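Local coordinates for protein putative glycosyl hydrolase (PDB 3K11) that is a putative family 88 glycosyl hydrolase that probably cleaves sugar substrates, although its precise function is unknown, at residues Gln31-Ile36 and Asp100-Asp105; Asp258-Cys263 and Met380-Ala385. All blocks are in the same frame, centred on the assembly; numbering follows the deposited sequence.

Contact 1: Gln31-Ile36 and Asp100-Asp105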
ATOM      1  N   GLN A  31      35.250  -3.990  -4.602  0.60 28.10           N
ATOM      2  CA  GLN A  31      34.264  -5.061  -4.631  0.60 27.57           C
ATOM      3  C   GLN A  31      33.301  -4.854  -5.819  0.60 26.27           C
ATOM      4  O   GLN A  31      33.065  -5.797  -6.584  0.60 24.62           O
ATOM      5  CB  GLN A  31      33.507  -5.197  -3.299  0.60 29.00           C
ATOM      6  CG  GLN A  31      32.578  -6.432  -3.230  0.60 31.95           C
ATOM      7  CD  GLN A  31      33.245  -7.736  -3.657  0.60 32.69           C
ATOM      8  OE1 GLN A  31      34.273  -8.162  -3.103  0.60 41.08           O
ATOM      9  NE2 GLN A  31      32.675  -8.367  -4.674  0.60 29.00           N
ATOM     10  N   VAL A  32      32.818  -3.623  -6.028  1.00 23.55           N
ATOM     11  CA  VAL A  32      31.905  -3.376  -7.135  1.00 23.18           C
ATOM     12  C   VAL A  32      32.600  -3.778  -8.426  1.00 23.19           C
ATOM     13  O   VAL A  32      32.023  -4.467  -9.268  1.00 23.13           O
ATOM     14  CB  VAL A  32      31.429  -1.896  -7.226  1.00 24.40           C
ATOM     15  CG1 VAL A  32      30.508  -1.726  -8.456  1.00 23.76           C
ATOM     16  CG2 VAL A  32      30.696  -1.461  -5.938  1.00 20.95           C
ATOM     17  N   LYS A  33      33.870  -3.408  -8.568  1.00 23.06           N
ATOM     18  CA  LYS A  33      34.573  -3.745  -9.812  1.00 22.39           C
ATOM     19  C   LYS A  33      34.715  -5.262  -9.999  1.00 26.18           C
ATOM     20  O   LYS A  33      34.606  -5.777 -11.120  1.00 25.64           O
ATOM     21  CB  LYS A  33      35.934  -3.040  -9.842  1.00 24.69           C
ATOM     22  CG  LYS A  33      36.818  -3.302 -11.044  1.00 29.00           C
ATOM     23  CD  LYS A  33      36.291  -2.743 -12.321  1.00 27.78           C
ATOM     24  CE  LYS A  33      37.402  -2.524 -13.343  1.00 33.23           C
ATOM     25  NZ  LYS A  33      38.044  -3.794 -13.726  1.00 26.24           N
ATOM     26  N   LYS A  34      34.978  -5.982  -8.912  1.00 27.60           N
ATOM     27  CA  LYS A  34      35.068  -7.437  -8.973  1.00 29.46           C
ATOM     28  C   LYS A  34      33.773  -8.052  -9.518  1.00 27.83           C
ATOM     29  O   LYS A  34      33.786  -8.974 -10.346  1.00 24.78           O
ATOM     30  CB  LYS A  34      35.360  -7.978  -7.572  1.00 30.96           C
ATOM     31  CG  LYS A  34      35.415  -9.498  -7.473  1.00 37.35           C
ATOM     32  CD  LYS A  34      35.667  -9.958  -6.018  1.00 39.48           C
ATOM     33  CE  LYS A  34      35.719 -11.506  -5.910  1.00 45.99           C
ATOM     34  NZ  LYS A  34      34.417 -12.154  -6.332  1.00 45.55           N
ATOM     35  N   ASP A  35      32.650  -7.491  -9.090  1.00 25.05           N
ATOM     36  CA  ASP A  35      31.357  -8.000  -9.504  1.00 26.58           C
ATOM     37  C   ASP A  35      31.018  -7.672 -10.950  1.00 25.81           C
ATOM     38  O   ASP A  35      30.602  -8.550 -11.709  1.00 27.23           O
ATOM     39  CB  ASP A  35      30.291  -7.541  -8.518  1.00 24.58           C
ATOM     40  CG  ASP A  35      30.373  -8.297  -7.178  1.00 34.12           C
ATOM     41  OD1 ASP A  35      30.990  -9.381  -7.092  1.00 30.61           O
ATOM     42  OD2 ASP A  35      29.826  -7.809  -6.179  1.00 30.20           O
ATOM     43  N   ILE A  36      31.239  -6.435 -11.375  1.00 25.28           N
ATOM     44  CA  ILE A  36      30.997  -6.128 -12.802  1.00 25.76           C
ATOM     45  C   ILE A  36      31.992  -6.867 -13.693  1.00 25.04           C
ATOM     46  O   ILE A  36      31.661  -7.225 -14.795  1.00 23.63           O
ATOM     47  CB  ILE A  36      30.853  -4.604 -13.129  1.00 24.38           C
ATOM     48  CG1 ILE A  36      32.132  -3.807 -12.815  1.00 24.60           C
ATOM     49  CG2 ILE A  36      29.635  -4.042 -12.427  1.00 23.12           C
ATOM     50  CD1 ILE A  36      32.179  -2.366 -13.411  1.00 22.93           C
ATOM     51  N   ASP A 100      39.338   0.945 -17.071  1.00 32.30           N
ATOM     52  CA  ASP A 100      39.620  -0.367 -17.615  1.00 31.42           C
ATOM     53  C   ASP A 100      39.235  -0.326 -19.106  1.00 31.10           C
ATOM     54  O   ASP A 100      38.063  -0.373 -19.462  1.00 28.47           O
ATOM     55  CB  ASP A 100      38.801  -1.418 -16.838  1.00 29.77           C
ATOM     56  CG  ASP A 100      39.161  -2.836 -17.196  1.00 37.91           C
ATOM     57  OD1 ASP A 100      39.819  -3.040 -18.233  1.00 32.86           O
ATOM     58  OD2 ASP A 100      38.773  -3.749 -16.430  1.00 32.66           O
ATOM     59  N   LYS A 101      40.240  -0.284 -19.975  1.00 30.43           N
ATOM     60  CA  LYS A 101      40.020  -0.199 -21.421  1.00 30.72           C
ATOM     61  C   LYS A 101      39.455  -1.459 -22.030  1.00 28.00           C
ATOM     62  O   LYS A 101      39.048  -1.452 -23.199  1.00 29.28           O
ATOM     63  CB  LYS A 101      41.340   0.124 -22.120  1.00 30.32           C
ATOM     64  CG  LYS A 101      41.918   1.489 -21.709  1.00 40.00           C
ATOM     65  N   ARG A 102      39.476  -2.563 -21.296  1.00 26.93           N
ATOM     66  CA  ARG A 102      38.876  -3.807 -21.802  1.00 29.15           C
ATOM     67  C   ARG A 102      37.401  -3.584 -22.132  1.00 27.74           C
ATOM     68  O   ARG A 102      36.865  -4.180 -23.072  1.00 28.30           O
ATOM     69  CB  ARG A 102      38.978  -4.945 -20.788  1.00 28.83           C
ATOM     70  CG  ARG A 102      40.406  -5.443 -20.470  1.00 33.13           C
ATOM     71  CD  ARG A 102      40.308  -6.640 -19.519  1.00 35.40           C
ATOM     72  NE  ARG A 102      39.500  -6.270 -18.351  1.00 39.61           N
ATOM     73  CZ  ARG A 102      38.622  -7.049 -17.710  1.00 38.89           C
ATOM     74  NH1 ARG A 102      38.400  -8.309 -18.058  1.00 36.64           N
ATOM     75  NH2 ARG A 102      37.941  -6.547 -16.703  1.00 35.28           N
ATOM     76  N   TYR A 103      36.742  -2.746 -21.331  1.00 28.85           N
ATOM     77  CA  TYR A 103      35.328  -2.491 -21.525  1.00 26.71           C
ATOM     78  C   TYR A 103      35.059  -1.822 -22.874  1.00 26.72           C
ATOM     79  O   TYR A 103      34.173  -2.247 -23.616  1.00 26.58           O
ATOM     80  CB  TYR A 103      34.756  -1.658 -20.383  1.00 28.77           C
ATOM     81  CG  TYR A 103      34.855  -2.261 -19.001  1.00 26.02           C
ATOM     82  CD1 TYR A 103      34.675  -3.610 -18.777  1.00 29.90           C
ATOM     83  CD2 TYR A 103      35.067  -1.460 -17.902  1.00 32.33           C
ATOM     84  CE1 TYR A 103      34.749  -4.135 -17.505  1.00 29.47           C
ATOM     85  CE2 TYR A 103      35.102  -1.986 -16.616  1.00 35.76           C
ATOM     86  CZ  TYR A 103      34.928  -3.310 -16.425  1.00 29.62           C
ATOM     87  OH  TYR A 103      34.979  -3.845 -15.158  1.00 33.27           O
ATOM     88  N   THR A 104      35.840  -0.803 -23.213  1.00 26.55           N
ATOM     89  CA  THR A 104      35.656  -0.165 -24.515  1.00 26.97           C
ATOM     90  C   THR A 104      36.239  -1.024 -25.644  1.00 26.92           C
ATOM     91  O   THR A 104      35.715  -0.989 -26.768  1.00 27.62           O
ATOM     92  CB  THR A 104      36.161   1.263 -24.574  1.00 30.00           C
ATOM     93  OG1 THR A 104      37.349   1.376 -23.807  1.00 27.85           O
ATOM     94  CG2 THR A 104      35.080   2.248 -24.054  1.00 28.44           C
ATOM     95  N   ASP A 105      37.270  -1.820 -25.367  1.00 27.58           N
ATOM     96  CA  ASP A 105      37.791  -2.750 -26.390  1.00 27.03           C
ATOM     97  C   ASP A 105      36.680  -3.685 -26.862  1.00 28.09           C
ATOM     98  O   ASP A 105      36.582  -4.019 -28.051  1.00 26.58           O
ATOM     99  CB  ASP A 105      38.898  -3.632 -25.845  1.00 25.06           C
ATOM    100  CG  ASP A 105      40.222  -2.883 -25.619  1.00 29.16           C
ATOM    101  OD1 ASP A 105      40.342  -1.707 -26.033  1.00 26.85           O
ATOM    102  OD2 ASP A 105      41.117  -3.499 -24.991  1.00 31.44           O
TER
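K33 and D100 form a salt bridge between helix 29-45 and the start of helix 101-128, two helices of what is, by family, probably an (alpha/alpha)6 barrel. The axes of the two short segments lie 13.7 Å apart and run in similar directions, at 27°, so long side chains have to span the gap. D100 is the N-cap of the second helix: its OD1 accepts the backbone N of R102 at 3.1 Å, from above the carboxylate plane. The other oxygen, OD2, takes K33 NZ at 2.8 Å on its anti side. K33 gets there by leaving its helix with CG anti to the backbone N (chi1 178°) and then bending at chi2 and again at the last torsion.

R102 folds back on the same cap residue. Its guanidinium grips the carboxylate side-on, through NE, which reaches both oxygens, and through NH2, which is 2.9 Å from D100 OD2. With K33 NZ, OD2 thus has donors on both its anti and syn sides. The two cations, K33 NZ and R102 NH2, sit 4.1 Å apart around shared carboxylates, because D37, further along the first helix, forms salt bridges with both. This pairing probably offsets their like charge.

The ring of Y103 turns a face to the same carboxylate oxygen: D100 OD2 is 3.8 Å from its plane, nearer the rim than the centre. K33 and Y103 reach toward each other from opposite directions, and K33 CE comes 3.3 Å from Y103 OH. That hydroxyl is hydrogen-bonded to D37, and F40 meets the ring edge-to-face. I36 approaches Y103 at about a right angle, its CD1 4.2 Å from Y103 CZ.

Contact 2: Asp258-Cys263 and Met380-Ala385. With EDO (1,2-ethanediol), chain D; EDO (1,2-ethanediol), chain H.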
ATOM      1  N   ASP A 258     -10.370   6.413 -20.227  1.00 23.32           N
ATOM      2  CA  ASP A 258      -9.601   6.347 -18.987  1.00 22.80           C
ATOM      3  C   ASP A 258      -8.307   5.674 -19.368  1.00 23.79           C
ATOM      4  O   ASP A 258      -8.256   4.929 -20.351  1.00 23.50           O
ATOM      5  CB  ASP A 258     -10.279   5.457 -17.952  1.00 22.15           C
ATOM      6  CG  ASP A 258     -11.336   6.151 -17.158  1.00 29.15           C
ATOM      7  OD1 ASP A 258     -11.517   7.369 -17.267  1.00 27.84           O
ATOM      8  OD2 ASP A 258     -11.993   5.454 -16.380  1.00 27.81           O
ATOM      9  N   HIS A 259      -7.241   5.958 -18.615  1.00 20.20           N
ATOM     10  CA  HIS A 259      -5.924   5.439 -18.906  1.00 22.87           C
ATOM     11  C   HIS A 259      -5.361   4.733 -17.698  1.00 23.81           C
ATOM     12  O   HIS A 259      -4.568   5.293 -16.968  1.00 24.52           O
ATOM     13  CB  HIS A 259      -4.995   6.571 -19.372  1.00 24.51           C
ATOM     14  CG  HIS A 259      -5.500   7.286 -20.588  1.00 23.31           C
ATOM     15  ND1 HIS A 259      -5.561   6.684 -21.829  1.00 22.36           N
ATOM     16  CD2 HIS A 259      -5.959   8.554 -20.754  1.00 24.20           C
ATOM     17  CE1 HIS A 259      -6.075   7.541 -22.694  1.00 23.23           C
ATOM     18  NE2 HIS A 259      -6.318   8.688 -22.072  1.00 22.98           N
ATOM     19  N   PRO A 260      -5.728   3.459 -17.513  1.00 24.78           N
ATOM     20  CA  PRO A 260      -5.260   2.687 -16.341  1.00 23.50           C
ATOM     21  C   PRO A 260      -3.748   2.645 -16.227  1.00 23.01           C
ATOM     22  O   PRO A 260      -3.040   2.639 -17.227  1.00 26.08           O
ATOM     23  CB  PRO A 260      -5.799   1.285 -16.617  1.00 24.19           C
ATOM     24  CG  PRO A 260      -6.981   1.479 -17.509  1.00 24.25           C
ATOM     25  CD  PRO A 260      -6.576   2.628 -18.405  1.00 25.41           C
ATOM     26  N   ALA A 261      -3.251   2.688 -14.992  1.00 22.60           N
ATOM     27  CA  ALA A 261      -1.831   2.763 -14.723  1.00 24.61           C
ATOM     28  C   ALA A 261      -1.347   1.423 -14.212  1.00 27.50           C
ATOM     29  O   ALA A 261      -1.825   0.946 -13.194  1.00 29.38           O
ATOM     30  CB  ALA A 261      -1.556   3.842 -13.680  1.00 24.54           C
ATOM     31  N   PHE A 262      -0.448   0.804 -14.956  1.00 24.05           N
ATOM     32  CA  PHE A 262       0.320  -0.302 -14.477  1.00 23.52           C
ATOM     33  C   PHE A 262       1.760   0.213 -14.465  1.00 24.78           C
ATOM     34  O   PHE A 262       2.362   0.397 -15.512  1.00 22.87           O
ATOM     35  CB  PHE A 262       0.115  -1.522 -15.359  1.00 25.75           C
ATOM     36  CG  PHE A 262      -1.300  -2.079 -15.238  1.00 21.06           C
ATOM     37  CD1 PHE A 262      -1.615  -2.940 -14.205  1.00 25.49           C
ATOM     38  CD2 PHE A 262      -2.287  -1.655 -16.069  1.00 25.21           C
ATOM     39  CE1 PHE A 262      -2.901  -3.350 -14.011  1.00 24.11           C
ATOM     40  CE2 PHE A 262      -3.588  -2.119 -15.890  1.00 22.44           C
ATOM     41  CZ  PHE A 262      -3.867  -2.950 -14.859  1.00 25.50           C
ATOM     42  N   CYS A 263       2.279   0.516 -13.273  1.00 24.84           N
ATOM     43  CA  CYS A 263       3.572   1.220 -13.122  1.00 23.78           C
ATOM     44  C   CYS A 263       4.700   0.200 -13.131  1.00 24.67           C
ATOM     45  O   CYS A 263       5.322  -0.071 -12.123  1.00 24.03           O
ATOM     46  CB  CYS A 263       3.563   2.028 -11.827  1.00 26.91           C
ATOM     47  SG  CYS A 263       2.215   3.283 -11.877  1.00 27.06           S
HETATM   48  N   MSE A 380       2.405  -5.025 -23.270  1.00 24.62           N
HETATM   49  CA  MSE A 380       1.448  -4.161 -22.561  1.00 25.53           C
HETATM   50  C   MSE A 380       0.176  -4.884 -22.222  1.00 24.62           C
HETATM   51  O   MSE A 380      -0.414  -5.552 -23.068  1.00 23.57           O
HETATM   52  CB  MSE A 380       1.101  -2.966 -23.450  1.00 27.53           C
HETATM   53  CG  MSE A 380       0.202  -1.911 -22.761  1.00 24.57           C
HETATM   54 SE   MSE A 380      -0.194  -0.451 -23.906  0.75 21.59          SE
HETATM   55  CE  MSE A 380       1.711   0.155 -24.092  1.00 21.36           C
ATOM     56  N   ALA A 381      -0.279  -4.743 -20.992  1.00 22.93           N
ATOM     57  CA  ALA A 381      -1.538  -5.332 -20.578  1.00 23.61           C
ATOM     58  C   ALA A 381      -2.404  -4.252 -19.892  1.00 24.60           C
ATOM     59  O   ALA A 381      -1.891  -3.191 -19.434  1.00 22.97           O
ATOM     60  CB  ALA A 381      -1.299  -6.511 -19.584  1.00 23.09           C
ATOM     61  N   PHE A 382      -3.683  -4.581 -19.748  1.00 23.78           N
ATOM     62  CA  PHE A 382      -4.594  -3.805 -18.951  1.00 24.88           C
ATOM     63  C   PHE A 382      -5.212  -4.619 -17.805  1.00 22.66           C
ATOM     64  O   PHE A 382      -6.331  -4.393 -17.371  1.00 23.77           O
ATOM     65  CB  PHE A 382      -5.636  -3.128 -19.846  1.00 23.74           C
ATOM     66  CG  PHE A 382      -5.027  -2.070 -20.678  1.00 23.10           C
ATOM     67  CD1 PHE A 382      -4.557  -0.913 -20.079  1.00 25.87           C
ATOM     68  CD2 PHE A 382      -4.816  -2.253 -22.009  1.00 24.36           C
ATOM     69  CE1 PHE A 382      -3.901   0.045 -20.811  1.00 25.59           C
ATOM     70  CE2 PHE A 382      -4.182  -1.306 -22.724  1.00 26.30           C
ATOM     71  CZ  PHE A 382      -3.747  -0.157 -22.139  1.00 23.27           C
ATOM     72  N   ASP A 383      -4.440  -5.575 -17.315  1.00 23.83           N
ATOM     73  CA  ASP A 383      -4.822  -6.324 -16.100  1.00 22.97           C
ATOM     74  C   ASP A 383      -3.541  -6.591 -15.323  1.00 24.57           C
ATOM     75  O   ASP A 383      -2.461  -6.642 -15.914  1.00 22.42           O
ATOM     76  CB  ASP A 383      -5.576  -7.626 -16.419  1.00 24.39           C
ATOM     77  CG  ASP A 383      -4.681  -8.710 -16.988  1.00 23.77           C
ATOM     78  OD1 ASP A 383      -3.895  -9.301 -16.196  1.00 22.14           O
ATOM     79  OD2 ASP A 383      -4.816  -9.015 -18.202  1.00 24.95           O
ATOM     80  N   PRO A 384      -3.646  -6.710 -13.989  1.00 22.93           N
ATOM     81  CA  PRO A 384      -2.435  -6.917 -13.195  1.00 22.48           C
ATOM     82  C   PRO A 384      -1.834  -8.303 -13.233  1.00 23.78           C
ATOM     83  O   PRO A 384      -0.636  -8.438 -13.034  1.00 22.85           O
ATOM     84  CB  PRO A 384      -2.888  -6.613 -11.769  1.00 22.67           C
ATOM     85  CG  PRO A 384      -4.373  -6.941 -11.777  1.00 22.24           C
ATOM     86  CD  PRO A 384      -4.853  -6.520 -13.160  1.00 23.13           C
ATOM     87  N   ALA A 385      -2.635  -9.328 -13.472  1.00 24.77           N
ATOM     88  CA  ALA A 385      -2.093 -10.707 -13.513  1.00 24.02           C
ATOM     89  C   ALA A 385      -0.951 -10.865 -14.519  1.00 24.47           C
ATOM     90  O   ALA A 385       0.065 -11.480 -14.223  1.00 25.43           O
ATOM     91  CB  ALA A 385      -3.239 -11.725 -13.781  1.00 22.22           C
TER
HETATM   92  C1  EDO D   3      -7.641   7.804 -15.380  1.00 53.19           C
HETATM   93  O1  EDO D   3      -7.396   8.126 -16.723  1.00 38.49           O
HETATM   94  C2  EDO D   3      -7.816   6.295 -15.259  1.00 52.18           C
HETATM   95  O2  EDO D   3      -7.205   5.765 -14.086  1.00 51.54           O
HETATM   96  C1  EDO H   7      -4.116   7.222 -11.800  1.00 52.81           C
HETATM   97  O1  EDO H   7      -4.460   8.480 -12.415  1.00 56.65           O
HETATM   98  C2  EDO H   7      -3.768   6.152 -12.828  1.00 53.75           C
HETATM   99  O2  EDO H   7      -4.604   6.122 -13.995  1.00 32.18           O
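F262 packs its ring against the backbone of 381-384, a ring-to-peptide contact. CE1 of F262 comes to 3.4 Å from P384 N, CE2 of F262 to 3.5 Å from F382 C, and CD2 of F262 to 3.7 Å from A381 O. The carbonyl oxygen of D383 sits over one face of the ring, whereas Y387 meets the same ring with its plane turned by about 15°. Side chain to side chain, F262 CE1 touches P384 CD at 3.8 Å, and P260 CG approaches the F382 ring obliquely, 4.3 Å from F382 CD1.

No hydrogen bond joins the two segments. H259 N donates to the O1 of one ethanediol at 2.9 Å, and H259 O accepts from R249 as well as from a second ethanediol, both diols probably taken up from the crystallisation liquor. D383 caps the short helix 384-388 through OD1, bonded to F386 N, while its OD2 meets Y24 of the second subunit. D258 forms a salt bridge with R301 of that subunit. This is aromatic and proline packing between the loop 258-263 and the turn leading into helix 384-388, which also help build the subunit interface, within a probable (alpha/alpha)6 barrel.

Overall arrangement
The two contacts lie on opposite sides of the chain's centre, with their own centres 38 Å apart and their nearest atoms about 25 Å apart, and they share no helix or loop. Contact 1 is partly buried, one of its five touching residues being exposed, and joins two helices through charged side chains, with no other subunit touching it. Contact 2 is a buried contact of a loop and the start of a short helix, without a hydrogen bond between them, and depends on aromatic and proline surfaces. Its D258 and D383 OD2 reach to the second subunit. Contact 1 is thus internal to one chain, whereas contact 2 borders the assembly interface.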